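Local coordinates for phosphate binding protein (PDB 4JWO), which probably binds phosphate as the extracytoplasmic receptor of a PstS-type system that carries the ion across the cytoplasmic membrane, at residues D201-V206 with L238-Y243; A244-N249 with L253-I258; V265-T270 with G277-L282. All coordinates share one frame; numbering follows the deposited sequence. Where two conformers were deposited one is given.

Within the range of one periplasmic-binding-protein domain, the three contacts follow one another along the chain without nesting or crossing. Interaction 1 comes first, joining helix 198-208 to strand 237-242 and closing a loop of 31 residues that includes helix 224-233. The chain then runs straight from that strand into helix 243-247, and interaction 2 folds this helix back onto strand 254-259 after a short loop. Interaction 3 brings together the two loops flanking helix 271-275. Interactions 2 and 3 meet where I258 N bonds to V267 O and A255 CB touches P269. Interaction 3 reaches interaction 1 through the hydrogen bond from Y202 OH to P281 O.

Interaction 1. Residues D201-V206 with L238-Y243; sequences DYFTEV and LGYFGY. With FMT (formic acid), chain E.
The rings of F203 and Y240 lie almost flat on one another, a full face-to-face stack in which the planes differ by only 6° and the centroids are 3.8 Å apart. Aromatic side chains in proteins more often meet offset or edge-to-face, so this degree of overlap is uncommon. The two side chains enter the stack from different sides: Y240 CB sits over the F203 face, 4.2 Å from its centroid, while F203 CB lies over the Y240 face and touches Y240 CE1 at 3.4 Å. Each ring thus spreads over the other and over the methylene that carries it. F203 has CG anti to its own nitrogen (chi1 -174°), which carries the ring off helix 198-208 toward the strand. Y240 takes the less common first torsion of 72°, with CG lodged between the backbone N and the carbonyl carbon.

The stack belongs to the alpha/beta architecture of the periplasmic binding proteins, where helices pack on a central sheet. Strand 237-242 runs parallel to 189-192 and antiparallel to 134-148, and Y240 points from it to the side where helix 198-208 lies. On the other side of the strand F241 turns away and packs against D224, L227 and V228 of helix 224-233. W167 meets both F203 and Y240 edge-to-face, making a three-ring cluster with the two buried rings. One turn of the same helix also carries Y202, whose hydroxyl bonds to P281 O, and E205, which forms a salt bridge with R284. Just past the strand, after the N-cap residue G242, Y243 OH donates a 2.6 Å hydrogen bond to O1 of a formic acid molecule, probably from the crystallisation liquor, whose carbon lies near the tyrosine ring plane.

Interaction 2. Residues A244-N249 with L253-I258; sequences AYFAEN and LKAVKI. With SO4 (sulfate ion), chain D.
The F246 ring has the A255 methyl over one face and the carbonyl oxygen of L253 at its edge, close to the ring plane. A255 CB stands 3.8 Å from the ring centroid and 22° off the normal, a CH-pi contact displaced toward the rim, with F246 CZ the nearest ring atom at 3.5 Å. The other flat side chain, Y245, is met at its edge by a sulfate ion: Y245 OH donates a hydrogen bond of 2.8 Å to SO4 O3. That ion, probably from the crystallisation liquor, is also held by K320, which makes a cation-pi contact with Y245.

The unit is a helix-turn-strand connection in the binding-protein fold, where the short helix 243-247 leads through a short loop into strand 254-259 at the protein surface. The strand lies antiparallel to 134-148 and parallel to 157-159. F246 swings its ring out beside its carbonyl carbon (chi1 164°) and over the start of this strand, and also reaches T145. The L253 and F246 side chains run alongside in opposing senses, L253 CB coming 4.0 Å from F246 CD1. Beyond its CB, the leucine turns aside to place CD1 3.7 Å from N249 CB, while the rest of its environment includes V231 of helix 224-233. K254 points the other way from the helix, and its ammonium group is gripped by a salt bridge to E156 and by hydrogen bonds to the carbonyls of N152 and P150.

The N249 side chain folds back onto the preceding helix and bonds to Y245 O. N249 ND2 donates to Y245 O in the carbonyl plane, at 2.9 Å with an N-H...O angle of 167°, and the acceptor lies close to the N249 amide plane.

Interaction 3. Residues V265-T270 with G277-L282; sequences VCVEPT and GEYTPL
The loops on the two sides of helix 271-275 come together at V267 and Y279, whose CA atoms are 5.8 Å apart, with Y279 at the centre of an inverse gamma turn. The tyrosine ring is met from two directions. P269 lays its CB over one face, 3.7 Å from the centroid and 17° off the normal, a CH-pi contact displaced toward the rim that brings P269 CB within 3.6 Å of Y279 CZ. At the edge, near the ring plane, V267 O approaches Y279 CD1 at 3.6 Å. The ring leaves its CA on the side opposite the backbone nitrogen (chi1 -178°), which sends it along the 267-269 segment, and the phenol OH beyond it bonds to L144 O on strand 134-148.

This pairing closes a loop-helix-loop excursion of the binding-protein fold between strands 254-259 and 283-291. The helix inside it is capped at its start by T270, whose OG1 accepts from T273 N, and G277 leaves it at the other end with positive phi. V267 packs between the two loops: its CG1 reaches Y279 CB at 3.9 Å. In one of its two conformers, E278 places its CG 4.0 Å from V267 CG1 and from V267 CG2, a contact less certain because the glutamate has the second conformer. Next to V267, C266 is bonded through its sulfur to C157, a disulfide that ties this loop to strand 157-159, while I258 of the neighbouring strand packs on Y279.

Interaction 1. Residues D201-V206 with L238-Y243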
loop_
_atom_site.group_PDB
_atom_site.type_symbol
_atom_site.label_atom_id
_atom_site.label_comp_id
_atom_site.label_asym_id
_atom_site.label_seq_id
_atom_site.Cartn_x
_atom_site.Cartn_y
_atom_site.Cartn_z
ATOM N N ASP A 201 2.631 -7.628 -2.598
ATOM C CA ASP A 201 3.369 -7.477 -1.344
ATOM C C ASP A 201 2.443 -7.105 -0.191
ATOM O O ASP A 201 2.562 -7.650 0.906
ATOM C CB ASP A 201 4.492 -6.444 -1.485
ATOM C CG ASP A 201 5.668 -6.971 -2.284
ATOM O OD1 ASP A 201 5.692 -8.187 -2.581
ATOM O OD2 ASP A 201 6.576 -6.168 -2.605
ATOM N N TYR A 202 1.512 -6.185 -0.435
ATOM C CA TYR A 202 0.598 -5.754 0.628
ATOM C C TYR A 202 -0.359 -6.886 1.015
ATOM O O TYR A 202 -0.450 -7.260 2.190
ATOM C CB TYR A 202 -0.167 -4.499 0.164
ATOM C CG TYR A 202 -1.125 -3.878 1.168
ATOM C CD1 TYR A 202 -1.196 -4.327 2.488
ATOM C CD2 TYR A 202 -1.965 -2.838 0.785
ATOM C CE1 TYR A 202 -2.085 -3.755 3.397
ATOM C CE2 TYR A 202 -2.852 -2.264 1.685
ATOM C CZ TYR A 202 -2.905 -2.720 2.983
ATOM O OH TYR A 202 -3.781 -2.157 3.892
ATOM N N PHE A 203 -1.060 -7.435 0.030
ATOM C CA PHE A 203 -2.048 -8.476 0.305
ATOM C C PHE A 203 -1.421 -9.658 1.016
ATOM O O PHE A 203 -1.915 -10.118 2.045
ATOM C CB PHE A 203 -2.691 -8.934 -0.999
ATOM C CG PHE A 203 -3.817 -9.900 -0.803
ATOM C CD1 PHE A 203 -5.084 -9.436 -0.453
ATOM C CD2 PHE A 203 -3.613 -11.257 -0.955
ATOM C CE1 PHE A 203 -6.137 -10.325 -0.264
ATOM C CE2 PHE A 203 -4.655 -12.151 -0.765
ATOM C CZ PHE A 203 -5.922 -11.675 -0.418
ATOM N N THR A 204 -0.307 -10.151 0.488
ATOM C CA THR A 204 0.328 -11.307 1.114
ATOM C C THR A 204 0.861 -10.993 2.507
ATOM O O THR A 204 0.762 -11.833 3.401
ATOM C CB THR A 204 1.442 -11.921 0.233
ATOM O OG1 THR A 204 2.490 -10.961 0.046
ATOM C CG2 THR A 204 0.876 -12.350 -1.099
ATOM N N GLU A 205 1.405 -9.796 2.715
ATOM C CA GLU A 205 1.910 -9.415 4.037
ATOM C C GLU A 205 0.816 -9.516 5.100
ATOM O O GLU A 205 1.015 -10.118 6.156
ATOM C CB GLU A 205 2.460 -7.979 4.020
ATOM C CG GLU A 205 2.889 -7.434 5.388
ATOM C CD GLU A 205 3.251 -5.948 5.339
ATOM O OE1 GLU A 205 3.565 -5.436 4.239
ATOM O OE2 GLU A 205 3.211 -5.288 6.396
ATOM N N VAL A 206 -0.341 -8.933 4.817
ATOM C CA VAL A 206 -1.341 -8.809 5.874
ATOM C C VAL A 206 -2.285 -9.998 5.950
ATOM O O VAL A 206 -2.895 -10.234 6.996
ATOM C CB VAL A 206 -2.108 -7.472 5.813
ATOM C CG1 VAL A 206 -1.112 -6.308 5.893
ATOM C CG2 VAL A 206 -2.974 -7.388 4.554
ATOM N N LEU A 238 -12.796 -15.371 -6.880
ATOM C CA LEU A 238 -12.359 -14.561 -5.746
ATOM C C LEU A 238 -11.116 -13.824 -6.223
ATOM O O LEU A 238 -10.185 -14.465 -6.680
ATOM C CB LEU A 238 -11.997 -15.456 -4.561
ATOM C CG LEU A 238 -11.419 -14.764 -3.321
ATOM C CD1 LEU A 238 -12.517 -14.061 -2.565
ATOM C CD2 LEU A 238 -10.694 -15.739 -2.404
ATOM N N GLY A 239 -11.093 -12.503 -6.123
ATOM C CA GLY A 239 -9.938 -11.763 -6.609
ATOM C C GLY A 239 -9.516 -10.686 -5.636
ATOM O O GLY A 239 -10.245 -10.366 -4.702
ATOM N N TYR A 240 -8.318 -10.146 -5.826
ATOM C CA TYR A 240 -7.917 -8.954 -5.086
ATOM C C TYR A 240 -7.161 -7.999 -5.980
ATOM O O TYR A 240 -6.475 -8.416 -6.912
ATOM C CB TYR A 240 -7.082 -9.291 -3.834
ATOM C CG TYR A 240 -5.666 -9.773 -4.085
ATOM C CD1 TYR A 240 -4.608 -8.874 -4.152
ATOM C CD2 TYR A 240 -5.382 -11.130 -4.214
ATOM C CE1 TYR A 240 -3.303 -9.309 -4.362
ATOM C CE2 TYR A 240 -4.068 -11.580 -4.438
ATOM C CZ TYR A 240 -3.040 -10.657 -4.498
ATOM O OH TYR A 240 -1.738 -11.077 -4.696
ATOM N N PHE A 241 -7.309 -6.713 -5.683
ATOM C CA PHE A 241 -6.622 -5.637 -6.395
ATOM C C PHE A 241 -6.892 -4.327 -5.674
ATOM O O PHE A 241 -7.642 -4.291 -4.704
ATOM C CB PHE A 241 -6.972 -5.568 -7.906
ATOM C CG PHE A 241 -8.435 -5.804 -8.236
ATOM C CD1 PHE A 241 -9.405 -4.855 -7.935
ATOM C CD2 PHE A 241 -8.825 -6.965 -8.879
ATOM C CE1 PHE A 241 -10.758 -5.078 -8.259
ATOM C CE2 PHE A 241 -10.160 -7.184 -9.219
ATOM C CZ PHE A 241 -11.124 -6.247 -8.899
ATOM N N GLY A 242 -6.268 -3.252 -6.134
ATOM C CA GLY A 242 -6.391 -1.972 -5.467
ATOM C C GLY A 242 -7.803 -1.437 -5.521
ATOM O O GLY A 242 -8.552 -1.689 -6.468
ATOM N N TYR A 243 -8.160 -0.670 -4.500
ATOM C CA TYR A 243 -9.512 -0.148 -4.342
ATOM C C TYR A 243 -10.006 0.639 -5.561
ATOM O O TYR A 243 -11.192 0.570 -5.916
ATOM C CB TYR A 243 -9.595 0.702 -3.068
ATOM C CG TYR A 243 -10.916 1.403 -2.920
ATOM C CD1 TYR A 243 -12.017 0.747 -2.389
ATOM C CD2 TYR A 243 -11.073 2.724 -3.340
ATOM C CE1 TYR A 243 -13.242 1.396 -2.271
ATOM C CE2 TYR A 243 -12.289 3.369 -3.224
ATOM C CZ TYR A 243 -13.362 2.701 -2.691
ATOM O OH TYR A 243 -14.575 3.347 -2.586
HETATM C C FMT E . -14.522 5.988 -4.203
HETATM O O1 FMT E . -15.515 5.266 -4.114
HETATM O O2 FMT E . -13.906 6.202 -5.247
#

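Interaction 2. Residues A244-N249 with L253-I258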
loop_
_atom_site.group_PDB
_atom_site.type_symbol
_atom_site.label_atom_id
_atom_site.label_comp_id
_atom_site.label_asym_id
_atom_site.label_seq_id
_atom_site.Cartn_x
_atom_site.Cartn_y
_atom_site.Cartn_z
ATOM N N ALA A 244 -9.107 1.384 -6.204
ATOM C CA ALA A 244 -9.503 2.229 -7.332
ATOM C C ALA A 244 -10.134 1.400 -8.430
ATOM O O ALA A 244 -11.089 1.831 -9.070
ATOM C CB ALA A 244 -8.308 3.020 -7.870
ATOM N N TYR A 245 -9.618 0.192 -8.638
ATOM C CA TYR A 245 -10.160 -0.668 -9.679
ATOM C C TYR A 245 -11.495 -1.297 -9.277
ATOM O O TYR A 245 -12.322 -1.588 -10.129
ATOM C CB TYR A 245 -9.114 -1.718 -10.106
ATOM C CG TYR A 245 -8.011 -1.126 -10.965
ATOM C CD1 TYR A 245 -8.186 -0.975 -12.334
ATOM C CD2 TYR A 245 -6.801 -0.717 -10.409
ATOM C CE1 TYR A 245 -7.188 -0.431 -13.136
ATOM C CE2 TYR A 245 -5.793 -0.174 -11.208
ATOM C CZ TYR A 245 -5.999 -0.033 -12.569
ATOM O OH TYR A 245 -5.015 0.502 -13.377
ATOM N N PHE A 246 -11.734 -1.475 -7.980
ATOM C CA PHE A 246 -13.076 -1.854 -7.557
ATOM C C PHE A 246 -14.047 -0.692 -7.759
ATOM O O PHE A 246 -15.132 -0.866 -8.331
ATOM C CB PHE A 246 -13.140 -2.306 -6.088
ATOM C CG PHE A 246 -14.549 -2.331 -5.549
ATOM C CD1 PHE A 246 -15.443 -3.327 -5.940
ATOM C CD2 PHE A 246 -15.007 -1.323 -4.702
ATOM C CE1 PHE A 246 -16.755 -3.328 -5.482
ATOM C CE2 PHE A 246 -16.321 -1.323 -4.249
ATOM C CZ PHE A 246 -17.190 -2.323 -4.633
ATOM N N ALA A 247 -13.656 0.487 -7.278
ATOM C CA ALA A 247 -14.566 1.628 -7.225
ATOM C C ALA A 247 -15.113 1.976 -8.595
ATOM O O ALA A 247 -16.292 2.303 -8.745
ATOM C CB ALA A 247 -13.874 2.841 -6.603
ATOM N N GLU A 248 -14.270 1.872 -9.611
ATOM C CA GLU A 248 -14.692 2.293 -10.941
ATOM C C GLU A 248 -15.474 1.198 -11.653
ATOM O O GLU A 248 -16.033 1.422 -12.726
ATOM C CB GLU A 248 -13.484 2.699 -11.772
ATOM C CG GLU A 248 -12.600 1.540 -12.096
ATOM C CD GLU A 248 -11.335 1.944 -12.819
ATOM O OE1 GLU A 248 -10.796 1.104 -13.570
ATOM O OE2 GLU A 248 -10.874 3.090 -12.627
ATOM N N ASN A 249 -15.519 0.016 -11.041
ATOM C CA ASN A 249 -16.266 -1.109 -11.586
ATOM C C ASN A 249 -17.301 -1.643 -10.599
ATOM O O ASN A 249 -17.698 -2.802 -10.678
ATOM C CB ASN A 249 -15.302 -2.229 -11.973
ATOM C CG ASN A 249 -14.428 -1.860 -13.149
ATOM O OD1 ASN A 249 -14.907 -1.747 -14.279
ATOM N ND2 ASN A 249 -13.135 -1.676 -12.894
ATOM N N LEU A 253 -18.998 -5.711 -9.765
ATOM C CA LEU A 253 -18.246 -6.481 -8.782
ATOM C C LEU A 253 -18.910 -6.387 -7.414
ATOM O O LEU A 253 -19.624 -5.432 -7.126
ATOM C CB LEU A 253 -16.826 -5.922 -8.653
ATOM C CG LEU A 253 -15.931 -5.914 -9.891
ATOM C CD1 LEU A 253 -14.719 -5.026 -9.610
ATOM C CD2 LEU A 253 -15.485 -7.337 -10.224
ATOM N N LYS A 254 -18.648 -7.366 -6.559
ATOM C CA LYS A 254 -19.098 -7.297 -5.175
ATOM C C LYS A 254 -17.860 -7.260 -4.281
ATOM O O LYS A 254 -17.036 -8.170 -4.312
ATOM C CB LYS A 254 -19.995 -8.506 -4.851
ATOM C CG LYS A 254 -20.422 -8.591 -3.391
ATOM C CD LYS A 254 -21.426 -9.733 -3.173
ATOM C CE LYS A 254 -22.750 -9.454 -3.855
ATOM N NZ LYS A 254 -23.738 -10.557 -3.629
ATOM N N ALA A 255 -17.704 -6.194 -3.497
ATOM C CA ALA A 255 -16.580 -6.134 -2.577
ATOM C C ALA A 255 -16.917 -6.950 -1.339
ATOM O O ALA A 255 -17.987 -6.789 -0.740
ATOM C CB ALA A 255 -16.246 -4.691 -2.190
ATOM N N VAL A 256 -15.999 -7.831 -0.967
ATOM C CA VAL A 256 -16.155 -8.636 0.237
ATOM C C VAL A 256 -15.939 -7.772 1.475
ATOM O O VAL A 256 -14.994 -6.982 1.547
ATOM C CB VAL A 256 -15.153 -9.810 0.224
ATOM C CG1 VAL A 256 -15.183 -10.584 1.538
ATOM C CG2 VAL A 256 -15.454 -10.729 -0.966
ATOM N N LYS A 257 -16.840 -7.904 2.440
ATOM C CA LYS A 257 -16.656 -7.244 3.728
ATOM C C LYS A 257 -15.652 -8.050 4.542
ATOM O O LYS A 257 -15.676 -9.276 4.502
ATOM C CB LYS A 257 -17.991 -7.140 4.459
ATOM C CG LYS A 257 -19.057 -6.430 3.647
ATOM C CD LYS A 257 -20.373 -6.388 4.392
ATOM C CE LYS A 257 -21.373 -5.485 3.693
ATOM N NZ LYS A 257 -21.664 -5.928 2.305
ATOM N N ILE A 258 -14.775 -7.361 5.273
ATOM C CA ILE A 258 -13.615 -8.003 5.890
ATOM C C ILE A 258 -13.644 -7.972 7.420
ATOM O O ILE A 258 -13.781 -6.909 8.031
ATOM C CB ILE A 258 -12.301 -7.356 5.386
ATOM C CG1 ILE A 258 -12.188 -7.468 3.859
ATOM C CG2 ILE A 258 -11.071 -8.000 6.045
ATOM C CD1 ILE A 258 -12.029 -8.896 3.346
HETATM S S SO4 D . -6.117 2.538 -16.042
HETATM O O1 SO4 D . -6.360 2.857 -17.453
HETATM O O2 SO4 D . -7.199 3.092 -15.230
HETATM O O3 SO4 D . -6.098 1.084 -15.844
HETATM O O4 SO4 D . -4.829 3.123 -15.665
#

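Interaction 3. Residues V265-T270 with G277-L282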
loop_
_atom_site.group_PDB
_atom_site.type_symbol
_atom_site.label_atom_id
_atom_site.label_comp_id
_atom_site.label_asym_id
_atom_site.label_seq_id
_atom_site.Cartn_x
_atom_site.Cartn_y
_atom_site.Cartn_z
ATOM N N VAL A 265 -15.349 -6.022 12.168
ATOM C CA VAL A 265 -16.331 -7.062 11.912
ATOM C C VAL A 265 -17.089 -6.743 10.630
ATOM O O VAL A 265 -17.866 -5.787 10.589
ATOM C CB VAL A 265 -17.331 -7.208 13.082
ATOM C CG1 VAL A 265 -18.286 -8.375 12.833
ATOM C CG2 VAL A 265 -16.571 -7.403 14.391
ATOM N N CYS A 266 -16.854 -7.548 9.594
ATOM C CA CYS A 266 -17.533 -7.403 8.301
ATOM C C CYS A 266 -17.567 -5.954 7.803
ATOM O O CYS A 266 -18.628 -5.385 7.555
ATOM C CB CYS A 266 -18.941 -8.016 8.340
ATOM S SG CYS A 266 -18.935 -9.803 8.682
ATOM N N VAL A 267 -16.380 -5.363 7.667
ATOM C CA VAL A 267 -16.261 -3.984 7.236
ATOM C C VAL A 267 -16.209 -3.877 5.717
ATOM O O VAL A 267 -15.351 -4.479 5.068
ATOM C CB VAL A 267 -15.005 -3.333 7.853
ATOM C CG1 VAL A 267 -14.923 -1.871 7.463
ATOM C CG2 VAL A 267 -15.019 -3.485 9.377
ATOM N N GLU A 268 -17.157 -3.135 5.152
ATOM C CA GLU A 268 -17.180 -2.887 3.715
ATOM C C GLU A 268 -16.136 -1.820 3.398
ATOM O O GLU A 268 -16.061 -0.819 4.103
ATOM C CB GLU A 268 -18.569 -2.392 3.315
ATOM C CG GLU A 268 -18.741 -2.092 1.839
ATOM C CD GLU A 268 -20.079 -1.442 1.547
ATOM O OE1 GLU A 268 -20.891 -1.305 2.486
ATOM O OE2 GLU A 268 -20.318 -1.067 0.379
ATOM N N PRO A 269 -15.321 -2.024 2.344
ATOM C CA PRO A 269 -14.393 -0.962 1.932
ATOM C C PRO A 269 -15.157 0.174 1.243
ATOM O O PRO A 269 -15.798 -0.015 0.201
ATOM C CB PRO A 269 -13.454 -1.672 0.950
ATOM C CG PRO A 269 -14.314 -2.764 0.367
ATOM C CD PRO A 269 -15.191 -3.230 1.506
ATOM N N THR A 270 -15.127 1.353 1.861
ATOM C CA THR A 270 -15.763 2.547 1.312
ATOM C C THR A 270 -14.827 3.699 1.635
ATOM O O THR A 270 -13.911 3.537 2.446
ATOM C CB THR A 270 -17.117 2.853 1.987
ATOM O OG1 THR A 270 -16.894 3.260 3.348
ATOM C CG2 THR A 270 -18.066 1.657 1.939
ATOM N N GLY A 277 -10.110 4.418 9.194
ATOM C CA GLY A 277 -9.258 3.329 9.636
ATOM C C GLY A 277 -10.017 2.087 10.081
ATOM O O GLY A 277 -9.426 1.159 10.614
ATOM N N GLU A 278 -11.324 2.070 9.874
ATOM C CA GLU A 278 -12.125 0.931 10.300
ATOM C C GLU A 278 -11.821 -0.290 9.427
ATOM O O GLU A 278 -11.873 -1.422 9.899
ATOM C CB GLU A 278 -13.618 1.277 10.264
ATOM C CG GLU A 278 -14.518 0.227 10.886
ATOM C CD GLU A 278 -15.992 0.520 10.661
ATOM O OE1 GLU A 278 -16.307 1.470 9.913
ATOM O OE2 GLU A 278 -16.834 -0.205 11.227
ATOM N N TYR A 279 -11.503 -0.045 8.159
ATOM C CA TYR A 279 -11.240 -1.120 7.214
ATOM C C TYR A 279 -9.789 -1.588 7.340
ATOM O O TYR A 279 -8.886 -1.116 6.636
ATOM C CB TYR A 279 -11.572 -0.653 5.793
ATOM C CG TYR A 279 -11.372 -1.700 4.729
ATOM C CD1 TYR A 279 -12.236 -2.777 4.614
ATOM C CD2 TYR A 279 -10.344 -1.589 3.810
ATOM C CE1 TYR A 279 -12.058 -3.735 3.621
ATOM C CE2 TYR A 279 -10.157 -2.536 2.820
ATOM C CZ TYR A 279 -11.019 -3.603 2.727
ATOM O OH TYR A 279 -10.834 -4.557 1.736
ATOM N N THR A 280 -9.575 -2.509 8.276
ATOM C CA THR A 280 -8.248 -3.042 8.553
ATOM C C THR A 280 -8.303 -4.579 8.488
ATOM O O THR A 280 -9.289 -5.184 8.900
ATOM C CB THR A 280 -7.732 -2.507 9.921
ATOM O OG1 THR A 280 -6.365 -2.884 10.127
ATOM C CG2 THR A 280 -8.592 -3.016 11.077
ATOM N N PRO A 281 -7.235 -5.220 7.992
ATOM C CA PRO A 281 -5.915 -4.696 7.611
ATOM C C PRO A 281 -5.730 -4.251 6.166
ATOM O O PRO A 281 -4.604 -3.890 5.811
ATOM C CB PRO A 281 -5.008 -5.894 7.870
ATOM C CG PRO A 281 -5.869 -7.062 7.446
ATOM C CD PRO A 281 -7.284 -6.687 7.886
ATOM N N LEU A 282 -6.775 -4.267 5.354
ATOM C CA LEU A 282 -6.602 -4.032 3.923
ATOM C C LEU A 282 -6.660 -2.565 3.466
ATOM O O LEU A 282 -6.695 -2.286 2.273
ATOM C CB LEU A 282 -7.561 -4.920 3.120
ATOM C CG LEU A 282 -7.201 -6.405 3.208
ATOM C CD1 LEU A 282 -8.320 -7.268 2.624
ATOM C CD2 LEU A 282 -5.903 -6.673 2.470
#